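Local coordinates for BH2621 protein (Bacillus halodurans, PDB 2QML), which is of unknown function but belongs to the GNAT acyltransferases and probably transfers an acyl group to an amine in siderophore biosynthesis, at residues F14-V18 against W193-K197; P81-W85 against L126-I130; K21-V27 against L72-N78; D139-I143 against K180-N184; W38-V44 against L111-Q115. All coordinates share one frame; numbering follows the deposited sequence.

Contact 1: F14-V18 against W193-K197; sequences FDHVV and WKMNK
Asp15 supplies the polar centre of this contact, because its OD2 accepts from two side chains of the C-terminal helix at once. The indole NE1 of Trp193 reaches Asp15 OD2 at 2.9 Å, on the lone pair that faces the other oxygen, and the bond is nearly straight (167°). Lys194 NZ forms a salt bridge with Asp15 OD2, also at 2.9 Å, arriving from above the carboxylate plane. The other oxygen, Asp15 OD1, turns back on its own chain and takes the backbone N of Val18 at 3.1 Å, an Asx motif, so both ends of the carboxylate are held and its rotation is fixed. A third polar link runs from His16 NE2 to the carbonyl O of Lys194 at 2.7 Å, the acceptor lying in the imidazole plane.

The end of outermost strand 11-15 and the loop after it thus meet the C-terminal end of helix 183-194. The helix stops here in a Schellman motif, with Asn196 as the C-prime residue at positive phi and its N bonded to Trp193 O.

Apolar contact is carried by Val17, whose CG1, turned opposite its backbone N (chi1 178°), sits over one face of the Trp193 indole, 3.9 Å from the centroid of the six-membered ring in a CH-pi contact. Val18 CG1 touches the indole edge at Trp193 CZ2, 4.2 Å away, while Pro125 of helix 123-135 packs against Asp15, Val18 and Trp193.

Contact 2: P81-W85 against L126-I130; sequences PMSYW and LLLAI
With CG of Trp85 turned opposite its carbonyl carbon (chi1 -50°), the indole extends from the strand toward the helix and meets Leu126, Leu127 and Ile130. Ile130 has CG1 opposite its own N (chi1 -165°), which places CG2 against the benzene part of the indole, 3.6 Å from Trp85 CZ3, and lets CD1 reach Trp85 CB at 3.9 Å. Leu126 CB approaches Trp85 CZ2 at 3.8 Å, its side chain crossing the indole at about a right angle. Leu127 CD1 lies at the edge of the ring, 4.0 Å from Trp85 CZ3.

Helix 123-135 packs obliquely on the sheet as in the GNAT fold; the axis of its segment 126-130 makes 42° with that of 81-85 and passes 11.4 Å from it at closest approach. Met82 and Ser83 both face Gly75 in a classic beta bulge.

The indole is also held from its own strand, since Trp85 NE1 donates to Ser83 OG at 2.8 Å. Selenomethionine Met82, bent at chi2 and chi3, meets Leu126 tip to tip, Met82 CE 3.5 Å from Leu126 CD1, a tight pair. Phe24 of strand 20-26, one strand beyond 70-77, also meets the Trp85 ring, the planes well inclined.

Contact 3: K21-V27 against L72-N78; sequences KLSFRHV and LMVGAIN
Val74 has the largest area buried by this pairing, and its CG2 serves two neighbours of segment 21-27. Val74 CG2 touches Val27 CG2 at 3.6 Å, and it lies over one face of the Arg25 guanidinium, 4.0 Å from Arg25 NH2. Arg25 and Val74 run side by side and point the same way; the arginine chain is extended from CG to NE, and its NH2 continues to a salt bridge with Asp31, while NH1 donates to the carbonyl of His26.

Selenomethionine Met73 comes next, Met73 CB resting 3.3 Å from Arg25 O. In one of its two conformers its CE meets Phe24 CB and, obliquely, the His26 ring. His26 NE2 is hydrogen-bonded to the carbonyl O of Leu8.

Strands 20-26 and 70-77 are antiparallel neighbours in the GNAT sheet. Ser23 with Ala76 and Arg25 with Val74 form the hydrogen-bonded pairs, each closed by two N-H to O bonds, and Leu22 with Ile77, Phe24 with Gly75 and His26 with Met73 the non-hydrogen-bonded ones. At one end Asn78 closes a ring with Lys21, taking Lys21 N on Asn78 OD1 at 2.9 Å and giving its own N to Lys21 O.

Val27 lies at the other end, past the last bridge. Val27 N reaches Leu72 O at 2.9 Å from above the carbonyl plane, and its CB packs on Leu72 CB. Between these ends the Phe24 ring lies over Gly75 CA, a CH-pi contact 4.1 Å from the ring centroid, while Phe11 stacks on the same phenylalanine.

Contact 4: D139-I143 against K180-N184; sequences DTNTI and KCEQN
Strands 142-145 and 175-182 run antiparallel, Ile143 with Cys181 forming a hydrogen-bonded pair and Thr142 with Glu182 a non-hydrogen-bonded one. They are adjacent strands in the later half of the GNAT sheet, and the second passes straight into the C-terminal helix, with Glu182 at its N-cap position. Ile143 N donates to Cys181 O at 2.9 Å and Cys181 N to Ile143 O at 2.7 Å. The pairing carries on into the first turn of the helix, where Gln183 N donates to Asn141 O.

Thr142 and Glu182 lie side by side on one face of the sheet. Thr142 OG1 stands opposite its carbonyl carbon (chi1 -51°), while the glutamate bends at chi2 to meet it. Thr142 OG1 and Glu182 OE1 are modelled 2.5 Å apart, a hydrogen bond so short that its exact length is doubtful. Thr142 CG2 packs in turn on Lys180 CB at 3.9 Å.

On the other face, Ile143 and Cys181 turn toward helix 123-135, Ile143 touching Lys134 and Phe135 and Cys181 touching Met131. The Gln183 side chain, extended beyond CG, runs beside the 140-141 loop. There one water joins the two amides, donating to Asn141 OD1 at 2.7 Å and to Gln183 OE1 at 2.6 Å.

Contact 5: W38-V44 against L111-Q115; sequences WMHEEHV and LIGPQ
Leu111 opens the second segment by fitting both methyls against the end of helix 32-38 and the loop after it. Leu111 CD2 touches selenomethionine Met39 SE at 3.7 Å and Val44 CG1 at 3.9 Å, while CD1 meets Trp38 CE3 obliquely. Next along, Ile112 O accepts from His43 NE2 at 2.7 Å, the oxygen close to the imidazole plane. With CG between its backbone N and carbonyl carbon (chi1 64°), His43 directs this ring edge at the strand end.

Gly113 brings its CA over one face of the Trp38 indole, 3.8 Å from the centroid of the five-membered ring. Pro114 follows on the same face, its CD 4.0 Å from the same centroid, so two successive residues make CH-pi contacts with one ring.

Gln115 ends the segment with a hydrogen bond from NE2 to Glu41 OE1 at 3.0 Å, carboxylate and amide planes steeply inclined at 77°. A water reinforces the link, donating to Glu41 OE2 and accepting from Gln115 N.

Here the end of strand 106-112 is joined to the turn between helices 32-38 and 45-48, with Tyr84 of adjacent strand 80-89 touching Trp38 and Met39 and Trp48 of helix 45-48 packing on Met39 and Leu111.

Overall arrangement
From the N terminus, contact 1 opens first and closes last, at the end of helix 183-194, so its span encloses the other four. Contact 3 follows, joining strands 20-26 and 70-77. Before it closes, contact 5 opens at 38-44, and these two cross; contact 5 also crosses contact 2, which opens on strand 80-89 before 111-115 is reached and closes on helix 123-135. Contact 4 comes last in series, pairing strand 142-145 with 175-182. Contacts 2, 3 and 5 share neighbouring strands: 80-89 lies between 70-77 and 106-112. Contact 4 lies about 28 Å from contact 5, centre to centre, on the opposite side of the molecule's centre, and shares helix 183-194 with contact 1.

Contact 1: F14-V18 against W193-K197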
# COMPACT_ATOMS: atom_id res chain seq x y z
N PHE A 14 6.04 -15.58 7.34
CA PHE A 14 6.62 -15.31 8.64
C PHE A 14 7.65 -14.22 8.44
O PHE A 14 8.35 -14.19 7.42
CB PHE A 14 7.30 -16.52 9.22
CG PHE A 14 7.75 -16.33 10.63
CD1 PHE A 14 6.83 -16.26 11.64
CD2 PHE A 14 9.09 -16.23 10.94
CE1 PHE A 14 7.23 -16.09 12.93
CE2 PHE A 14 9.51 -16.09 12.25
CZ PHE A 14 8.57 -16.01 13.24
N ASP A 15 7.72 -13.27 9.36
CA ASP A 15 8.83 -12.30 9.35
C ASP A 15 9.64 -12.48 10.62
O ASP A 15 9.18 -12.20 11.72
CB ASP A 15 8.36 -10.88 9.19
CG ASP A 15 9.53 -9.95 9.03
OD1 ASP A 15 10.13 -9.56 10.04
OD2 ASP A 15 9.92 -9.69 7.88
N HIS A 16 10.86 -12.97 10.45
CA HIS A 16 11.71 -13.33 11.57
C HIS A 16 12.28 -12.08 12.25
O HIS A 16 12.66 -12.17 13.39
CB HIS A 16 12.83 -14.31 11.17
CG HIS A 16 14.00 -13.67 10.48
ND1 HIS A 16 15.09 -13.19 11.16
CD2 HIS A 16 14.24 -13.40 9.17
CE1 HIS A 16 15.94 -12.65 10.31
NE2 HIS A 16 15.46 -12.78 9.09
N VAL A 17 12.31 -10.94 11.58
CA VAL A 17 12.83 -9.72 12.16
C VAL A 17 11.91 -9.20 13.29
O VAL A 17 12.42 -8.87 14.38
CB VAL A 17 13.12 -8.63 11.08
CG1 VAL A 17 13.62 -7.35 11.75
CG2 VAL A 17 14.12 -9.16 10.07
N VAL A 18 10.61 -9.11 13.04
CA VAL A 18 9.64 -8.70 14.05
C VAL A 18 9.01 -9.90 14.78
O VAL A 18 8.26 -9.73 15.75
CB VAL A 18 8.55 -7.77 13.46
CG1 VAL A 18 9.19 -6.46 12.93
CG2 VAL A 18 7.70 -8.44 12.39
N TRP A 193 16.91 -6.21 5.01
CA TRP A 193 15.93 -6.40 6.07
C TRP A 193 16.03 -7.82 6.70
O TRP A 193 16.14 -7.98 7.91
CB TRP A 193 14.52 -6.15 5.53
CG TRP A 193 13.46 -6.47 6.48
CD1 TRP A 193 12.74 -7.63 6.52
CD2 TRP A 193 13.02 -5.69 7.59
NE1 TRP A 193 11.87 -7.60 7.58
CE2 TRP A 193 12.01 -6.42 8.25
CE3 TRP A 193 13.34 -4.41 8.07
CZ2 TRP A 193 11.33 -5.93 9.38
CZ3 TRP A 193 12.68 -3.94 9.19
CH2 TRP A 193 11.69 -4.69 9.82
N LYS A 194 15.98 -8.83 5.84
CA LYS A 194 15.98 -10.22 6.24
C LYS A 194 17.32 -10.63 6.82
O LYS A 194 17.38 -11.55 7.62
CB LYS A 194 15.58 -11.11 5.04
CG LYS A 194 14.12 -10.99 4.55
CD LYS A 194 13.06 -11.31 5.61
CE LYS A 194 11.67 -11.29 5.01
NZ LYS A 194 10.65 -11.75 5.95
N MSE A 195 18.39 -9.94 6.45
CA MSE A 195 19.72 -10.24 6.96
C MSE A 195 20.09 -9.34 8.12
O MSE A 195 21.25 -9.26 8.49
CB MSE A 195 20.75 -10.15 5.83
CG MSE A 195 20.61 -11.25 4.78
SE MSE A 195 20.41 -13.07 5.60
CE MSE A 195 21.95 -13.09 6.86
N ASN A 196 19.10 -8.67 8.72
CA ASN A 196 19.33 -7.83 9.90
C ASN A 196 20.32 -6.69 9.67
O ASN A 196 21.08 -6.33 10.58
CB ASN A 196 19.75 -8.73 11.08
CG ASN A 196 18.71 -9.80 11.39
OD1 ASN A 196 18.95 -11.00 11.18
ND2 ASN A 196 17.53 -9.38 11.82
N LYS A 197 20.34 -6.13 8.45
CA LYS A 197 21.21 -4.99 8.10
C LYS A 197 20.43 -3.86 7.41
O LYS A 197 20.98 -3.11 6.59
CB LYS A 197 22.46 -5.46 7.31
CG LYS A 197 22.26 -6.22 6.01
CD LYS A 197 23.56 -6.94 5.55

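Contact 2: P81-W85 against L126-I130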
# COMPACT_ATOMS: atom_id res chain seq x y z
N PRO A 81 -6.35 -8.05 11.96
CA PRO A 81 -6.38 -7.18 10.79
C PRO A 81 -6.08 -5.75 11.22
O PRO A 81 -6.64 -5.26 12.21
CB PRO A 81 -7.80 -7.29 10.29
CG PRO A 81 -8.58 -7.74 11.52
CD PRO A 81 -7.69 -8.45 12.42
N MSE A 82 -5.16 -5.07 10.55
CA MSE A 82 -4.76 -3.72 11.00
C MSE A 82 -4.25 -2.79 9.89
O MSE A 82 -3.80 -1.69 10.16
CB MSE A 82 -3.74 -3.86 12.15
CG MSE A 82 -2.62 -4.90 11.95
SE MSE A 82 -1.52 -4.66 10.38
CE MSE A 82 -0.58 -3.03 10.96
N SER A 83 -4.40 -3.20 8.64
CA SER A 83 -3.94 -2.42 7.51
C SER A 83 -4.77 -2.69 6.26
O SER A 83 -5.33 -3.78 6.06
CB SER A 83 -2.45 -2.65 7.28
OG SER A 83 -2.18 -4.00 6.99
N TYR A 84 -4.87 -1.68 5.42
CA TYR A 84 -5.65 -1.72 4.19
C TYR A 84 -4.70 -1.31 3.06
O TYR A 84 -3.91 -0.37 3.21
CB TYR A 84 -6.91 -0.84 4.31
CG TYR A 84 -7.66 -0.57 3.02
CD1 TYR A 84 -8.58 -1.48 2.49
CD2 TYR A 84 -7.45 0.61 2.32
CE1 TYR A 84 -9.28 -1.22 1.32
CE2 TYR A 84 -8.15 0.87 1.18
CZ TYR A 84 -9.04 -0.06 0.67
OH TYR A 84 -9.73 0.21 -0.48
N TRP A 85 -4.87 -1.99 1.94
CA TRP A 85 -3.98 -1.89 0.81
C TRP A 85 -4.75 -1.88 -0.50
O TRP A 85 -5.72 -2.65 -0.68
CB TRP A 85 -2.96 -3.07 0.80
CG TRP A 85 -2.28 -3.28 2.10
CD1 TRP A 85 -2.84 -3.83 3.24
CD2 TRP A 85 -0.97 -2.86 2.45
NE1 TRP A 85 -1.95 -3.81 4.21
CE2 TRP A 85 -0.80 -3.20 3.81
CE3 TRP A 85 0.08 -2.24 1.76
CZ2 TRP A 85 0.39 -2.96 4.50
CZ3 TRP A 85 1.26 -2.03 2.43
CH2 TRP A 85 1.40 -2.38 3.78
N LEU A 126 5.43 -5.30 6.71
CA LEU A 126 4.21 -5.42 5.92
C LEU A 126 4.41 -4.91 4.50
O LEU A 126 4.07 -5.60 3.53
CB LEU A 126 3.07 -4.66 6.56
CG LEU A 126 2.47 -5.27 7.81
CD1 LEU A 126 1.66 -4.21 8.60
CD2 LEU A 126 1.64 -6.54 7.46
N LEU A 127 4.93 -3.70 4.37
CA LEU A 127 5.19 -3.13 3.06
C LEU A 127 6.20 -3.97 2.27
O LEU A 127 5.97 -4.21 1.07
CB LEU A 127 5.64 -1.68 3.20
CG LEU A 127 5.97 -1.00 1.88
CD1 LEU A 127 4.77 -0.86 0.92
CD2 LEU A 127 6.65 0.43 2.16
N LEU A 128 7.27 -4.43 2.90
CA LEU A 128 8.26 -5.24 2.21
C LEU A 128 7.61 -6.52 1.72
O LEU A 128 7.89 -6.94 0.59
CB LEU A 128 9.43 -5.52 3.13
CG LEU A 128 10.34 -4.33 3.46
CD1 LEU A 128 11.31 -4.75 4.52
CD2 LEU A 128 11.08 -3.81 2.28
N ALA A 129 6.74 -7.13 2.52
CA ALA A 129 6.07 -8.38 2.10
C ALA A 129 5.17 -8.21 0.86
O ALA A 129 5.24 -8.99 -0.11
CB ALA A 129 5.26 -9.01 3.29
N ILE A 130 4.30 -7.21 0.89
CA ILE A 130 3.39 -6.99 -0.23
C ILE A 130 4.17 -6.54 -1.47
O ILE A 130 3.80 -6.95 -2.57
CB ILE A 130 2.24 -6.07 0.16
CG1 ILE A 130 1.13 -6.16 -0.91
CG2 ILE A 130 2.72 -4.61 0.41
CD1 ILE A 130 -0.20 -5.45 -0.59

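Contact 3: K21-V27 against L72-N78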
# COMPACT_ATOMS: atom_id res chain seq x y z
N LYS A 21 3.68 -13.36 12.22
CA LYS A 21 3.01 -13.91 11.04
C LYS A 21 2.33 -12.74 10.35
O LYS A 21 1.56 -12.03 11.00
CB LYS A 21 2.00 -14.97 11.50
CG LYS A 21 0.97 -15.42 10.54
CD LYS A 21 -0.11 -16.29 11.28
CE LYS A 21 0.52 -17.26 12.28
NZ LYS A 21 -0.49 -18.29 12.80
N LEU A 22 2.64 -12.54 9.08
CA LEU A 22 2.01 -11.50 8.27
C LEU A 22 1.09 -12.19 7.29
O LEU A 22 1.47 -13.11 6.58
CB LEU A 22 3.04 -10.73 7.47
CG LEU A 22 4.28 -10.22 8.22
CD1 LEU A 22 5.11 -9.37 7.27
CD2 LEU A 22 3.89 -9.50 9.48
N SER A 23 -0.15 -11.76 7.27
CA SER A 23 -1.06 -12.35 6.29
C SER A 23 -1.95 -11.29 5.64
O SER A 23 -2.42 -10.33 6.26
CB SER A 23 -1.89 -13.45 6.86
OG SER A 23 -2.58 -13.08 7.99
N PHE A 24 -2.10 -11.49 4.35
CA PHE A 24 -2.84 -10.58 3.47
C PHE A 24 -3.94 -11.32 2.74
O PHE A 24 -3.69 -12.36 2.11
CB PHE A 24 -1.91 -9.98 2.44
CG PHE A 24 -0.96 -8.94 2.97
CD1 PHE A 24 0.15 -9.32 3.70
CD2 PHE A 24 -1.13 -7.61 2.67
CE1 PHE A 24 1.08 -8.37 4.16
CE2 PHE A 24 -0.21 -6.64 3.14
CZ PHE A 24 0.86 -7.02 3.89
N ARG A 25 -5.15 -10.80 2.81
CA ARG A 25 -6.30 -11.41 2.18
C ARG A 25 -7.06 -10.38 1.41
O ARG A 25 -6.97 -9.20 1.69
CB ARG A 25 -7.22 -12.06 3.22
CG ARG A 25 -7.85 -11.12 4.26
CD ARG A 25 -8.96 -11.76 5.02
NE ARG A 25 -9.55 -10.88 6.03
CZ ARG A 25 -10.47 -9.97 5.77
NH1 ARG A 25 -10.85 -9.75 4.54
NH2 ARG A 25 -10.97 -9.22 6.74
N HIS A 26 -7.86 -10.85 0.47
CA HIS A 26 -8.75 -9.99 -0.28
C HIS A 26 -9.81 -9.42 0.64
O HIS A 26 -10.36 -10.09 1.52
CB HIS A 26 -9.43 -10.70 -1.45
CG HIS A 26 -8.51 -11.02 -2.59
ND1 HIS A 26 -8.85 -11.88 -3.59
CD2 HIS A 26 -7.20 -10.71 -2.79
CE1 HIS A 26 -7.84 -12.00 -4.44
NE2 HIS A 26 -6.83 -11.29 -3.99
N VAL A 27 -10.05 -8.13 0.46
CA VAL A 27 -11.16 -7.49 1.11
C VAL A 27 -12.51 -8.07 0.54
O VAL A 27 -12.62 -8.44 -0.65
CB VAL A 27 -11.08 -5.97 0.91
CG1 VAL A 27 -12.41 -5.28 1.26
CG2 VAL A 27 -9.86 -5.35 1.67
N LEU A 72 -7.89 -4.97 -3.56
CA LEU A 72 -7.99 -4.46 -2.19
C LEU A 72 -7.66 -5.56 -1.23
O LEU A 72 -8.27 -6.66 -1.31
CB LEU A 72 -9.39 -3.95 -1.88
CG LEU A 72 -9.71 -2.54 -2.39
CD1 LEU A 72 -9.42 -2.32 -3.88
CD2 LEU A 72 -11.18 -2.22 -2.07
N MSE A 73 -6.77 -5.27 -0.28
CA MSE A 73 -6.42 -6.27 0.72
C MSE A 73 -6.37 -5.74 2.13
O MSE A 73 -6.11 -4.54 2.38
CB MSE A 73 -5.06 -6.90 0.41
CG MSE A 73 -4.89 -7.32 -1.03
SE MSE A 73 -3.18 -8.18 -1.28
CE MSE A 73 -3.65 -10.03 -1.10
N VAL A 74 -6.58 -6.67 3.07
CA VAL A 74 -6.43 -6.43 4.47
C VAL A 74 -5.12 -7.10 4.82
O VAL A 74 -4.94 -8.29 4.45
CB VAL A 74 -7.55 -7.06 5.27
CG1 VAL A 74 -7.16 -7.14 6.78
CG2 VAL A 74 -8.82 -6.25 5.05
N GLY A 75 -4.23 -6.44 5.56
CA GLY A 75 -3.02 -7.04 6.08
C GLY A 75 -3.17 -7.20 7.61
O GLY A 75 -3.71 -6.32 8.29
N ALA A 76 -2.71 -8.33 8.12
CA ALA A 76 -2.84 -8.71 9.50
C ALA A 76 -1.51 -9.14 10.11
O ALA A 76 -0.62 -9.63 9.41
CB ALA A 76 -3.89 -9.84 9.63
N ILE A 77 -1.37 -8.94 11.42
CA ILE A 77 -0.20 -9.36 12.15
C ILE A 77 -0.71 -10.32 13.20
O ILE A 77 -1.57 -9.97 14.01
CB ILE A 77 0.56 -8.19 12.78
CG1 ILE A 77 1.03 -7.22 11.70
CG2 ILE A 77 1.75 -8.72 13.61
CD1 ILE A 77 1.54 -5.88 12.25
N ASN A 78 -0.24 -11.56 13.13
CA ASN A 78 -0.70 -12.62 14.00
C ASN A 78 -2.22 -12.76 13.98
O ASN A 78 -2.87 -12.94 15.01
CB ASN A 78 -0.16 -12.42 15.41
CG ASN A 78 1.31 -12.78 15.53
OD1 ASN A 78 1.95 -13.27 14.60
ND2 ASN A 78 1.82 -12.59 16.72

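Contact 4: D139-I143 against K180-N184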
# COMPACT_ATOMS: atom_id res chain seq x y z
N ASP A 139 6.86 -9.26 -15.65
CA ASP A 139 7.20 -8.08 -16.43
C ASP A 139 7.17 -6.79 -15.63
O ASP A 139 7.51 -5.74 -16.17
CB ASP A 139 6.23 -7.98 -17.61
CG ASP A 139 6.37 -9.16 -18.59
OD1 ASP A 139 7.51 -9.63 -18.80
OD2 ASP A 139 5.32 -9.60 -19.14
N THR A 140 6.79 -6.85 -14.36
CA THR A 140 6.83 -5.63 -13.54
C THR A 140 8.24 -5.37 -13.02
O THR A 140 8.78 -6.15 -12.24
CB THR A 140 5.88 -5.72 -12.35
OG1 THR A 140 4.54 -5.80 -12.84
CG2 THR A 140 6.06 -4.50 -11.42
N ASN A 141 8.83 -4.24 -13.43
CA ASN A 141 10.16 -3.85 -12.96
C ASN A 141 10.14 -2.67 -12.01
O ASN A 141 11.14 -2.39 -11.35
CB ASN A 141 11.02 -3.44 -14.14
CG ASN A 141 11.08 -4.50 -15.21
OD1 ASN A 141 11.31 -5.68 -14.93
ND2 ASN A 141 10.88 -4.09 -16.46
N THR A 142 9.01 -1.99 -11.93
CA THR A 142 8.90 -0.76 -11.16
C THR A 142 7.59 -0.71 -10.44
O THR A 142 6.53 -1.02 -11.02
CB THR A 142 9.03 0.50 -12.08
OG1 THR A 142 10.21 0.37 -12.88
CG2 THR A 142 9.01 1.85 -11.22
N ILE A 143 7.63 -0.33 -9.15
CA ILE A 143 6.44 -0.04 -8.38
C ILE A 143 6.52 1.43 -7.95
O ILE A 143 7.56 1.89 -7.53
CB ILE A 143 6.27 -0.95 -7.14
CG1 ILE A 143 6.11 -2.43 -7.56
CG2 ILE A 143 5.04 -0.53 -6.32
CD1 ILE A 143 6.15 -3.43 -6.42
N LYS A 180 9.45 6.15 -7.20
CA LYS A 180 9.58 4.90 -7.94
C LYS A 180 10.55 3.95 -7.27
O LYS A 180 11.62 4.35 -6.84
CB LYS A 180 10.06 5.13 -9.37
CG LYS A 180 9.19 6.09 -10.17
CD LYS A 180 9.34 5.98 -11.72
CE LYS A 180 10.70 6.20 -12.26
NZ LYS A 180 10.63 6.06 -13.77
N CYS A 181 10.15 2.69 -7.19
CA CYS A 181 10.99 1.63 -6.64
C CYS A 181 11.26 0.61 -7.75
O CYS A 181 10.33 0.01 -8.26
CB CYS A 181 10.30 0.98 -5.49
SG CYS A 181 11.37 -0.20 -4.63
N GLU A 182 12.52 0.48 -8.14
CA GLU A 182 12.97 -0.46 -9.15
C GLU A 182 13.23 -1.80 -8.48
O GLU A 182 13.73 -1.87 -7.35
CB GLU A 182 14.25 0.05 -9.81
CG GLU A 182 14.15 1.41 -10.42
CD GLU A 182 12.94 1.62 -11.33
OE1 GLU A 182 12.47 0.64 -11.94
OE2 GLU A 182 12.46 2.78 -11.46
N GLN A 183 12.93 -2.88 -9.17
CA GLN A 183 13.05 -4.17 -8.51
C GLN A 183 14.45 -4.52 -7.97
O GLN A 183 14.54 -5.10 -6.88
CB GLN A 183 12.56 -5.33 -9.41
CG GLN A 183 12.35 -6.61 -8.58
CD GLN A 183 11.78 -7.78 -9.35
OE1 GLN A 183 11.52 -7.68 -10.55
NE2 GLN A 183 11.58 -8.91 -8.66
N ASN A 184 15.52 -4.20 -8.71
CA ASN A 184 16.88 -4.56 -8.26
C ASN A 184 17.20 -3.85 -6.93
O ASN A 184 17.80 -4.46 -6.05
CB ASN A 184 17.97 -4.28 -9.34
CG ASN A 184 17.99 -5.31 -10.50
OD1 ASN A 184 17.38 -6.38 -10.44
ND2 ASN A 184 18.73 -4.97 -11.56
O HOH W 1 12.52 -6.64 -12.67

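Contact 5: W38-V44 against L111-Q115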
# COMPACT_ATOMS: atom_id res chain seq x y z
N TRP A 38 -11.72 2.48 10.25
CA TRP A 38 -10.36 2.91 9.94
C TRP A 38 -10.32 4.24 9.19
O TRP A 38 -9.45 5.08 9.47
CB TRP A 38 -9.56 1.87 9.14
CG TRP A 38 -9.41 0.54 9.83
CD1 TRP A 38 -9.67 0.28 11.11
CD2 TRP A 38 -8.82 -0.64 9.28
NE1 TRP A 38 -9.37 -1.05 11.41
CE2 TRP A 38 -8.83 -1.63 10.31
CE3 TRP A 38 -8.29 -0.98 8.05
CZ2 TRP A 38 -8.35 -2.92 10.12
CZ3 TRP A 38 -7.84 -2.27 7.87
CH2 TRP A 38 -7.88 -3.21 8.88
N MSE A 39 -11.27 4.43 8.25
CA MSE A 39 -11.41 5.65 7.49
C MSE A 39 -11.80 6.87 8.32
O MSE A 39 -11.72 7.99 7.82
CB MSE A 39 -12.41 5.47 6.35
CG MSE A 39 -11.89 4.57 5.25
SE MSE A 39 -10.05 4.92 4.61
CE MSE A 39 -9.99 3.68 3.09
N HIS A 40 -12.26 6.64 9.54
CA HIS A 40 -12.58 7.70 10.47
C HIS A 40 -11.44 7.97 11.47
O HIS A 40 -11.56 8.79 12.36
CB HIS A 40 -13.94 7.43 11.14
CG HIS A 40 -15.11 7.75 10.26
ND1 HIS A 40 -15.80 8.94 10.35
CD2 HIS A 40 -15.67 7.07 9.22
CE1 HIS A 40 -16.75 8.97 9.44
NE2 HIS A 40 -16.67 7.87 8.71
N GLU A 41 -10.32 7.27 11.35
CA GLU A 41 -9.19 7.54 12.25
C GLU A 41 -8.54 8.86 11.89
O GLU A 41 -8.32 9.15 10.69
CB GLU A 41 -8.17 6.41 12.17
CG GLU A 41 -8.66 5.08 12.76
CD GLU A 41 -8.70 5.06 14.26
OE1 GLU A 41 -8.06 5.92 14.92
OE2 GLU A 41 -9.40 4.18 14.78
N GLU A 42 -8.14 9.62 12.90
CA GLU A 42 -7.56 10.95 12.68
C GLU A 42 -6.29 10.91 11.88
O GLU A 42 -6.03 11.84 11.11
CB GLU A 42 -7.33 11.71 14.00
CG GLU A 42 -8.62 12.19 14.70
CD GLU A 42 -9.51 13.09 13.84
OE1 GLU A 42 -8.98 13.96 13.09
OE2 GLU A 42 -10.75 12.93 13.91
N HIS A 43 -5.47 9.86 12.00
CA HIS A 43 -4.24 9.76 11.21
C HIS A 43 -4.46 9.37 9.74
O HIS A 43 -3.56 9.43 8.95
CB HIS A 43 -3.26 8.80 11.88
CG HIS A 43 -3.74 7.38 11.95
ND1 HIS A 43 -4.58 6.93 12.94
CD2 HIS A 43 -3.46 6.32 11.17
CE1 HIS A 43 -4.84 5.66 12.75
NE2 HIS A 43 -4.18 5.26 11.67
N VAL A 44 -5.66 8.90 9.41
CA VAL A 44 -6.00 8.46 8.08
C VAL A 44 -6.76 9.52 7.26
O VAL A 44 -6.44 9.72 6.08
CB VAL A 44 -6.87 7.15 8.17
CG1 VAL A 44 -7.44 6.74 6.79
CG2 VAL A 44 -6.09 5.99 8.82
N LEU A 111 -2.64 2.05 4.31
CA LEU A 111 -2.88 2.68 5.59
C LEU A 111 -2.84 1.63 6.69
O LEU A 111 -3.19 0.45 6.42
CB LEU A 111 -4.24 3.40 5.61
CG LEU A 111 -5.54 2.60 5.57
CD1 LEU A 111 -6.05 2.10 6.97
CD2 LEU A 111 -6.64 3.42 4.91
N ILE A 112 -2.43 2.05 7.88
CA ILE A 112 -2.56 1.31 9.11
C ILE A 112 -3.78 1.92 9.79
O ILE A 112 -3.86 3.12 10.00
CB ILE A 112 -1.30 1.32 9.99
CG1 ILE A 112 -0.20 0.45 9.36
CG2 ILE A 112 -1.62 0.78 11.37
CD1 ILE A 112 1.16 0.41 10.14
N GLY A 113 -4.75 1.08 10.12
CA GLY A 113 -6.03 1.52 10.71
C GLY A 113 -6.00 1.76 12.21
O GLY A 113 -6.03 2.89 12.67
N PRO A 114 -5.95 0.67 12.99
CA PRO A 114 -5.97 0.82 14.46
C PRO A 114 -4.74 1.50 15.01
O PRO A 114 -3.59 1.19 14.64
CB PRO A 114 -6.06 -0.63 14.96
CG PRO A 114 -6.42 -1.41 13.81
CD PRO A 114 -5.91 -0.74 12.59
N GLN A 115 -4.98 2.48 15.88
CA GLN A 115 -3.91 3.22 16.54
C GLN A 115 -2.94 2.32 17.26
O GLN A 115 -1.74 2.62 17.31
CB GLN A 115 -4.49 4.19 17.54
CG GLN A 115 -5.21 5.31 16.87
CD GLN A 115 -5.79 6.26 17.88
OE1 GLN A 115 -5.14 6.64 18.85
NE2 GLN A 115 -7.04 6.62 17.67
O HOH W 2 -7.87 3.02 16.76